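Local coordinates for BolA-like protein (Babesia bovis, PDB 3O2E), which is of unknown function but belongs to the BolA/IbaG family, whose members are generally thought to bind a [2Fe-2S] cluster, at residues 52-57 with 84-89; 69-74 with 93-98. One frame throughout, in Å; residues are numbered along the deposited sequence.

Interaction 1: residues 52-57 with 84-89; sequences AAFNAY and PQIHAF. With MG (magnesium ion), chain K.
Within a beta-alpha-beta unit, the strand of 52-57 pairs in parallel with the first part of strand 86-94. Two backbone bonds cross the pairing: H87 N gives to A52 O at 2.7 Å, and F54 N to A88 O at 3.0 Å, this donor tilted from the carbonyl plane. A53 CA also offers its hydrogen to A88 O, a weaker CA-H...O contact. One water bridges A52 N and Q85 O.

One face of the sheet carries A53 and A88; alanine puts only a methyl there, so the two meet by CB alone, 4.1 Å from CB to CB. The other carries the aromatics. With its CG anti to the backbone N (chi1 -170°), F89 brings its ring obliquely to the neighbouring strand, setting CD1 3.8 Å from F54 CB and CZ 3.6 Å from A56 CB. Alanine at 56 leaves room for that ring. F54 turns its ring edge to I86 CG1 and F89 CD1, while V28 of helix 25-36 touches both phenylalanines.

The magnesium ion is bound by I86 O at 2.3 Å and a water at 2.4 Å, at a site that also includes H87, where the chain turns a corner. Beside it lies the beta-alpha-beta crossover of the BolA-like domain, helix 68-78 linking strands 52-59 and 86-94.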
ATOM      1  N   ALA A  52       8.616  10.839   5.308  1.00 12.09           N
ATOM      2  CA  ALA A  52       7.338  10.233   4.929  1.00 10.98           C
ATOM      3  C   ALA A  52       7.272   8.775   5.346  1.00 11.04           C
ATOM      4  O   ALA A  52       8.246   8.088   5.226  1.00 11.22           O
ATOM      5  CB  ALA A  52       7.043  10.416   3.372  1.00 11.71           C
ATOM      6  N   ALA A  53       6.127   8.309   5.856  1.00 10.60           N
ATOM      7  CA  ALA A  53       5.988   6.918   6.227  1.00 11.11           C
ATOM      8  C   ALA A  53       4.522   6.618   6.211  1.00 11.54           C
ATOM      9  O   ALA A  53       3.723   7.470   6.483  1.00 11.82           O
ATOM     10  CB  ALA A  53       6.557   6.631   7.546  1.00 10.26           C
ATOM     11  N   PHE A  54       4.172   5.394   5.840  1.00 11.83           N
ATOM     12  CA  PHE A  54       2.769   5.038   5.682  1.00 12.65           C
ATOM     13  C   PHE A  54       2.539   3.602   6.095  1.00 12.60           C
ATOM     14  O   PHE A  54       3.451   2.781   6.061  1.00 12.89           O
ATOM     15  CB  PHE A  54       2.311   5.237   4.213  1.00 11.95           C
ATOM     16  CG  PHE A  54       2.624   6.591   3.660  1.00 12.10           C
ATOM     17  CD1 PHE A  54       1.785   7.668   3.912  1.00 15.34           C
ATOM     18  CD2 PHE A  54       3.788   6.818   2.982  1.00 12.01           C
ATOM     19  CE1 PHE A  54       2.102   8.924   3.455  1.00 14.66           C
ATOM     20  CE2 PHE A  54       4.098   8.049   2.529  1.00 15.64           C
ATOM     21  CZ  PHE A  54       3.257   9.121   2.763  1.00 14.49           C
ATOM     22  N   ASN A  55       1.298   3.310   6.425  1.00 13.47           N
ATOM     23  CA  ASN A  55       0.850   1.946   6.646  1.00 14.72           C
ATOM     24  C   ASN A  55      -0.309   1.754   5.648  1.00 14.56           C
ATOM     25  O   ASN A  55      -1.154   2.613   5.578  1.00 15.49           O
ATOM     26  CB  ASN A  55       0.367   1.750   8.089  1.00 16.03           C
ATOM     27  CG  ASN A  55       1.289   2.417   9.148  1.00 20.68           C
ATOM     28  OD1 ASN A  55       0.846   3.305   9.901  1.00 26.53           O
ATOM     29  ND2 ASN A  55       2.544   1.991   9.212  1.00 18.19           N
ATOM     30  N   ALA A  56      -0.355   0.641   4.917  1.00 13.24           N
ATOM     31  CA  ALA A  56      -1.379   0.468   3.898  1.00 12.47           C
ATOM     32  C   ALA A  56      -2.151  -0.815   4.147  1.00 13.11           C
ATOM     33  O   ALA A  56      -1.560  -1.874   4.150  1.00 13.89           O
ATOM     34  CB  ALA A  56      -0.748   0.476   2.507  1.00 11.56           C
ATOM     35  N   TYR A  57      -3.457  -0.700   4.421  1.00 13.27           N
ATOM     36  CA  TYR A  57      -4.388  -1.832   4.452  1.00 13.66           C
ATOM     37  C   TYR A  57      -5.054  -1.947   3.075  1.00 12.95           C
ATOM     38  O   TYR A  57      -5.773  -1.058   2.655  1.00 12.51           O
ATOM     39  CB  TYR A  57      -5.415  -1.660   5.557  1.00 15.02           C
ATOM     40  CG  TYR A  57      -6.267  -2.878   5.806  1.00 19.04           C
ATOM     41  CD1 TYR A  57      -5.874  -3.862   6.719  1.00 25.53           C
ATOM     42  CD2 TYR A  57      -7.465  -3.054   5.142  1.00 22.18           C
ATOM     43  CE1 TYR A  57      -6.646  -4.994   6.925  1.00 25.06           C
ATOM     44  CE2 TYR A  57      -8.249  -4.165   5.362  1.00 24.98           C
ATOM     45  CZ  TYR A  57      -7.838  -5.126   6.245  1.00 25.19           C
ATOM     46  OH  TYR A  57      -8.649  -6.213   6.469  1.00 28.60           O
ATOM     47  N   PRO A  84      12.488   5.649  -2.436  1.00 19.81           N
ATOM     48  CA  PRO A  84      13.685   6.215  -1.831  1.00 20.60           C
ATOM     49  C   PRO A  84      13.370   7.344  -0.869  1.00 20.23           C
ATOM     50  O   PRO A  84      14.145   7.578   0.038  1.00 23.06           O
ATOM     51  CB  PRO A  84      14.471   6.734  -3.025  1.00 20.64           C
ATOM     52  CG  PRO A  84      14.033   5.886  -4.134  1.00 22.05           C
ATOM     53  CD  PRO A  84      12.580   5.628  -3.903  1.00 20.71           C
ATOM     54  N   GLN A  85      12.236   8.007  -1.096  1.00 20.59           N
ATOM     55  CA  GLN A  85      11.712   9.124  -0.274  1.00 20.47           C
ATOM     56  C   GLN A  85      10.808   8.670   0.865  1.00 18.31           C
ATOM     57  O   GLN A  85      10.254   9.492   1.543  1.00 20.70           O
ATOM     58  CB  GLN A  85      10.903  10.082  -1.159  1.00 21.33           C
ATOM     59  CG  GLN A  85      11.721  10.764  -2.167  1.00 25.06           C
ATOM     60  CD  GLN A  85      10.956  11.688  -3.057  1.00 28.84           C
ATOM     61  OE1 GLN A  85      10.388  12.673  -2.604  1.00 36.80           O
ATOM     62  NE2 GLN A  85      10.983  11.418  -4.335  1.00 31.64           N
ATOM     63  N   ILE A  86      10.644   7.367   1.080  1.00 15.53           N
ATOM     64  CA  ILE A  86       9.761   6.887   2.109  1.00 14.06           C
ATOM     65  C   ILE A  86      10.598   6.264   3.217  1.00 13.86           C
ATOM     66  O   ILE A  86      11.285   5.286   2.977  1.00 13.76           O
ATOM     67  CB  ILE A  86       8.741   5.873   1.542  1.00 13.60           C
ATOM     68  CG1 ILE A  86       7.770   6.590   0.579  1.00 13.52           C
ATOM     69  CG2 ILE A  86       7.901   5.232   2.650  1.00 13.37           C
ATOM     70  CD1 ILE A  86       6.822   5.663  -0.205  1.00 11.32           C
ATOM     71  N   HIS A  87      10.508   6.815   4.432  1.00 12.71           N
ATOM     72  CA  HIS A  87      11.264   6.322   5.577  1.00 12.77           C
ATOM     73  C   HIS A  87      10.862   4.880   5.917  1.00 13.14           C
ATOM     74  O   HIS A  87      11.732   3.979   6.131  1.00 13.49           O
ATOM     75  CB  HIS A  87      11.051   7.257   6.813  1.00 12.22           C
ATOM     76  CG  HIS A  87      11.445   6.634   8.113  1.00 12.13           C
ATOM     77  ND1 HIS A  87      12.753   6.330   8.428  1.00 12.01           N
ATOM     78  CD2 HIS A  87      10.698   6.225   9.168  1.00 11.12           C
ATOM     79  CE1 HIS A  87      12.791   5.779   9.624  1.00 14.30           C
ATOM     80  NE2 HIS A  87      11.560   5.698  10.095  1.00 11.86           N
ATOM     81  N   ALA A  88       9.551   4.665   5.999  1.00 13.40           N
ATOM     82  CA  ALA A  88       8.993   3.351   6.298  1.00 13.94           C
ATOM     83  C   ALA A  88       7.664   3.156   5.593  1.00 14.35           C
ATOM     84  O   ALA A  88       6.858   4.075   5.462  1.00 13.90           O
ATOM     85  CB  ALA A  88       8.770   3.186   7.820  1.00 14.66           C
ATOM     86  N   PHE A  89       7.421   1.922   5.178  1.00 15.62           N
ATOM     87  CA  PHE A  89       6.180   1.542   4.571  1.00 15.16           C
ATOM     88  C   PHE A  89       5.848   0.139   5.025  1.00 15.94           C
ATOM     89  O   PHE A  89       6.671  -0.789   4.891  1.00 18.81           O
ATOM     90  CB  PHE A  89       6.267   1.650   3.058  1.00 14.97           C
ATOM     91  CG  PHE A  89       4.930   1.497   2.378  1.00 16.93           C
ATOM     92  CD1 PHE A  89       4.139   2.592   2.121  1.00 18.86           C
ATOM     93  CD2 PHE A  89       4.471   0.230   1.993  1.00 19.80           C
ATOM     94  CE1 PHE A  89       2.888   2.458   1.495  1.00 20.35           C
ATOM     95  CE2 PHE A  89       3.249   0.090   1.355  1.00 23.29           C
ATOM     96  CZ  PHE A  89       2.436   1.233   1.130  1.00 20.93           C
TER
HETATM   97 MG    MG K  96      12.492   3.487   3.692  0.50 18.05          MG
HETATM   98  O   HOH W   1      10.605  11.618   3.262  1.00 16.65           O
HETATM   99  O   HOH W   2      13.287   3.495   1.406  1.00 19.60           O

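Interaction 2: residues 69-74 with 93-98; sequences LDRQRL and CLTPGE
Charge pairing dominates where R71 of helix 68-78 reaches E98 of helix 96-101. The guanidinium grips the carboxylate end-on, NH1 to OE1 and NH2 to OE2 of E98, each 2.8 Å. The two planes lie only 10° apart and both oxygens use their syn lone pairs. An arginine suits this place because its chain, extended from CG to NE, is long enough to span the gap and ends in paired donors.

Hydrogen bonds fix the partners. R71 NH1 also gives to C93 O at 3.0 Å, in the guanidinium plane but from above the carbonyl plane, while R71 NE bonds to the K66 carbonyl. T95 and E98 form a capping box: E98 N gives to T95 OG1, and T95 N reaches E98 OE1 at 3.1 Å from above the carboxylate plane. E98 OE1 thus accepts two donors, which probably helps it stay ionised.

Apolar packing lies at the root, R71 CB being 3.8 Å from C93 CB. The methyl T95 CG2 lies obliquely to the guanidinium, 3.6 Å from R71 NH2. F63 touches R71 and C93. The bonds to E98 and C93 O tie helix 68-78 to the end of strand 86-94 and the start of helix 96-101.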
ATOM      1  N   LEU A  69       4.901 -12.656   0.397  1.00 21.27           N
ATOM      2  CA  LEU A  69       6.073 -11.931  -0.112  1.00 21.72           C
ATOM      3  C   LEU A  69       5.842 -11.430  -1.542  1.00 20.12           C
ATOM      4  O   LEU A  69       6.227 -10.321  -1.871  1.00 17.94           O
ATOM      5  CB  LEU A  69       7.364 -12.748  -0.061  1.00 24.17           C
ATOM      6  CG  LEU A  69       8.673 -11.905  -0.035  1.00 27.08           C
ATOM      7  CD1 LEU A  69       8.720 -10.858   1.070  1.00 31.25           C
ATOM      8  CD2 LEU A  69       9.847 -12.831   0.117  1.00 34.31           C
ATOM      9  N   ASP A  70       5.186 -12.231  -2.372  1.00 18.74           N
ATOM     10  CA  ASP A  70       4.867 -11.781  -3.717  1.00 18.80           C
ATOM     11  C   ASP A  70       3.824 -10.643  -3.754  1.00 17.77           C
ATOM     12  O   ASP A  70       3.848  -9.768  -4.650  1.00 17.39           O
ATOM     13  CB  ASP A  70       4.439 -12.964  -4.572  1.00 20.54           C
ATOM     14  CG  ASP A  70       5.628 -13.692  -5.193  1.00 22.69           C
ATOM     15  OD1 ASP A  70       6.716 -13.086  -5.295  1.00 21.91           O
ATOM     16  OD2 ASP A  70       5.439 -14.850  -5.616  1.00 25.06           O
ATOM     17  N   ARG A  71       2.909 -10.636  -2.786  1.00 16.84           N
ATOM     18  CA  ARG A  71       1.996  -9.487  -2.584  1.00 15.21           C
ATOM     19  C   ARG A  71       2.753  -8.203  -2.226  1.00 15.07           C
ATOM     20  O   ARG A  71       2.517  -7.138  -2.803  1.00 15.03           O
ATOM     21  CB  ARG A  71       0.986  -9.820  -1.493  1.00 14.31           C
ATOM     22  CG  ARG A  71       0.058 -10.957  -1.889  1.00 15.33           C
ATOM     23  CD  ARG A  71      -0.925 -11.287  -0.776  1.00 14.05           C
ATOM     24  NE  ARG A  71      -1.631 -12.511  -1.122  1.00 17.07           N
ATOM     25  CZ  ARG A  71      -2.793 -12.879  -0.610  1.00 16.20           C
ATOM     26  NH1 ARG A  71      -3.392 -12.115   0.270  1.00 17.21           N
ATOM     27  NH2 ARG A  71      -3.372 -13.995  -1.027  1.00 21.63           N
ATOM     28  N   GLN A  72       3.666  -8.306  -1.269  1.00 16.10           N
ATOM     29  CA  GLN A  72       4.484  -7.166  -0.865  1.00 17.18           C
ATOM     30  C   GLN A  72       5.290  -6.622  -2.004  1.00 16.88           C
ATOM     31  O   GLN A  72       5.330  -5.412  -2.228  1.00 16.54           O
ATOM     32  CB  GLN A  72       5.395  -7.536   0.271  1.00 18.41           C
ATOM     33  CG  GLN A  72       4.656  -7.802   1.559  1.00 22.58           C
ATOM     34  CD  GLN A  72       5.619  -8.206   2.673  1.00 29.91           C
ATOM     35  OE1 GLN A  72       6.681  -7.601   2.851  1.00 36.86           O
ATOM     36  NE2 GLN A  72       5.267  -9.254   3.395  1.00 34.34           N
ATOM     37  N   ARG A  73       5.877  -7.514  -2.787  1.00 17.55           N
ATOM     38  CA  ARG A  73       6.547  -7.075  -4.004  1.00 17.65           C
ATOM     39  C   ARG A  73       5.689  -6.267  -4.957  1.00 17.44           C
ATOM     40  O   ARG A  73       6.123  -5.249  -5.520  1.00 18.55           O
ATOM     41  CB  ARG A  73       7.144  -8.282  -4.699  1.00 18.26           C
ATOM     42  CG  ARG A  73       8.283  -8.816  -3.924  1.00 17.96           C
ATOM     43  CD  ARG A  73       8.601 -10.205  -4.311  1.00 21.70           C
ATOM     44  NE  ARG A  73       9.920 -10.545  -3.860  1.00 23.10           N
ATOM     45  CZ  ARG A  73      10.394 -11.767  -3.714  1.00 28.81           C
ATOM     46  NH1 ARG A  73       9.637 -12.825  -3.942  1.00 32.16           N
ATOM     47  NH2 ARG A  73      11.647 -11.928  -3.322  1.00 31.30           N
ATOM     48  N   LEU A  74       4.459  -6.713  -5.151  1.00 17.68           N
ATOM     49  CA  LEU A  74       3.558  -6.018  -6.038  1.00 17.43           C
ATOM     50  C   LEU A  74       3.238  -4.606  -5.531  1.00 14.98           C
ATOM     51  O   LEU A  74       3.156  -3.673  -6.293  1.00 14.55           O
ATOM     52  CB  LEU A  74       2.289  -6.853  -6.176  1.00 18.64           C
ATOM     53  CG  LEU A  74       1.293  -6.585  -7.289  1.00 21.66           C
ATOM     54  CD1 LEU A  74       1.920  -6.747  -8.650  1.00 25.22           C
ATOM     55  CD2 LEU A  74       0.124  -7.548  -7.115  1.00 21.03           C
ATOM     56  N   CYS A  93      -2.001  -7.149   3.062  1.00 14.96           N
ATOM     57  CA  CYS A  93      -2.486  -7.408   1.695  1.00 14.74           C
ATOM     58  C   CYS A  93      -3.478  -8.615   1.727  1.00 15.02           C
ATOM     59  O   CYS A  93      -3.104  -9.730   2.015  1.00 16.34           O
ATOM     60  CB  CYS A  93      -1.344  -7.744   0.737  1.00 14.19           C
ATOM     61  SG  CYS A  93      -0.014  -6.569   0.616  1.00 17.62           S
ATOM     62  N   LEU A  94      -4.719  -8.365   1.419  1.00 14.48           N
ATOM     63  CA  LEU A  94      -5.725  -9.406   1.376  1.00 15.67           C
ATOM     64  C   LEU A  94      -6.380  -9.432   0.014  1.00 14.58           C
ATOM     65  O   LEU A  94      -6.553  -8.396  -0.638  1.00 13.41           O
ATOM     66  CB  LEU A  94      -6.806  -9.121   2.420  1.00 16.99           C
ATOM     67  CG  LEU A  94      -6.503  -9.192   3.929  1.00 19.51           C
ATOM     68  CD1 LEU A  94      -5.751  -7.979   4.314  1.00 20.91           C
ATOM     69  CD2 LEU A  94      -7.814  -9.245   4.733  1.00 24.83           C
ATOM     70  N   THR A  95      -6.821 -10.608  -0.386  1.00 14.91           N
ATOM     71  CA  THR A  95      -7.732 -10.710  -1.497  1.00 15.37           C
ATOM     72  C   THR A  95      -9.136 -10.356  -0.989  1.00 16.19           C
ATOM     73  O   THR A  95      -9.412 -10.436   0.228  1.00 16.24           O
ATOM     74  CB  THR A  95      -7.737 -12.132  -2.104  1.00 16.15           C
ATOM     75  OG1 THR A  95      -8.301 -13.050  -1.159  1.00 18.68           O
ATOM     76  CG2 THR A  95      -6.336 -12.582  -2.504  1.00 15.17           C
ATOM     77  N   PRO A  96     -10.034  -9.985  -1.913  1.00 16.55           N
ATOM     78  CA  PRO A  96     -11.392  -9.673  -1.456  1.00 17.64           C
ATOM     79  C   PRO A  96     -12.061 -10.889  -0.823  1.00 19.22           C
ATOM     80  O   PRO A  96     -12.844 -10.695   0.095  1.00 17.88           O
ATOM     81  CB  PRO A  96     -12.126  -9.200  -2.718  1.00 17.72           C
ATOM     82  CG  PRO A  96     -11.229  -9.387  -3.829  1.00 16.86           C
ATOM     83  CD  PRO A  96      -9.859  -9.752  -3.352  1.00 16.64           C
ATOM     84  N   GLY A  97     -11.685 -12.108  -1.269  1.00 19.81           N
ATOM     85  CA  GLY A  97     -12.100 -13.344  -0.632  1.00 21.49           C
ATOM     86  C   GLY A  97     -11.655 -13.568   0.805  1.00 22.15           C
ATOM     87  O   GLY A  97     -12.445 -14.028   1.656  1.00 22.44           O
ATOM     88  N   GLU A  98     -10.384 -13.284   1.069  1.00 21.89           N
ATOM     89  CA  GLU A  98      -9.843 -13.356   2.404  1.00 22.45           C
ATOM     90  C   GLU A  98     -10.439 -12.282   3.300  1.00 23.51           C
ATOM     91  O   GLU A  98     -10.687 -12.522   4.464  1.00 24.04           O
ATOM     92  CB  GLU A  98      -8.337 -13.192   2.357  1.00 22.05           C
ATOM     93  CG  GLU A  98      -7.595 -14.370   1.708  1.00 22.51           C
ATOM     94  CD  GLU A  98      -6.224 -13.993   1.203  1.00 21.78           C
ATOM     95  OE1 GLU A  98      -5.800 -12.852   1.465  1.00 16.67           O
ATOM     96  OE2 GLU A  98      -5.577 -14.822   0.493  1.00 19.20           O
TER

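How the interactions relate
Strand 86-94 runs through both contacts: interaction 1 takes its entry, beside strand 52-59, and interaction 2 its exit, against helix 68-78. Both draw on one beta-alpha-beta unit, with strand-to-strand pairing at one end and, at the other, a salt bridge from helix 68-78 to helix 96-101 and a bond from R71 to the strand end at C93 O. Their centres are about 17 Å apart, on opposite sides of the chain's centre, yet they touch through packing of Y57 OH on L94 CD2, 3.6 Å. The magnesium ion belongs to interaction 1; the side chain of Q72 is about 13 Å from the ion, and interaction 2 lies away from the metal site.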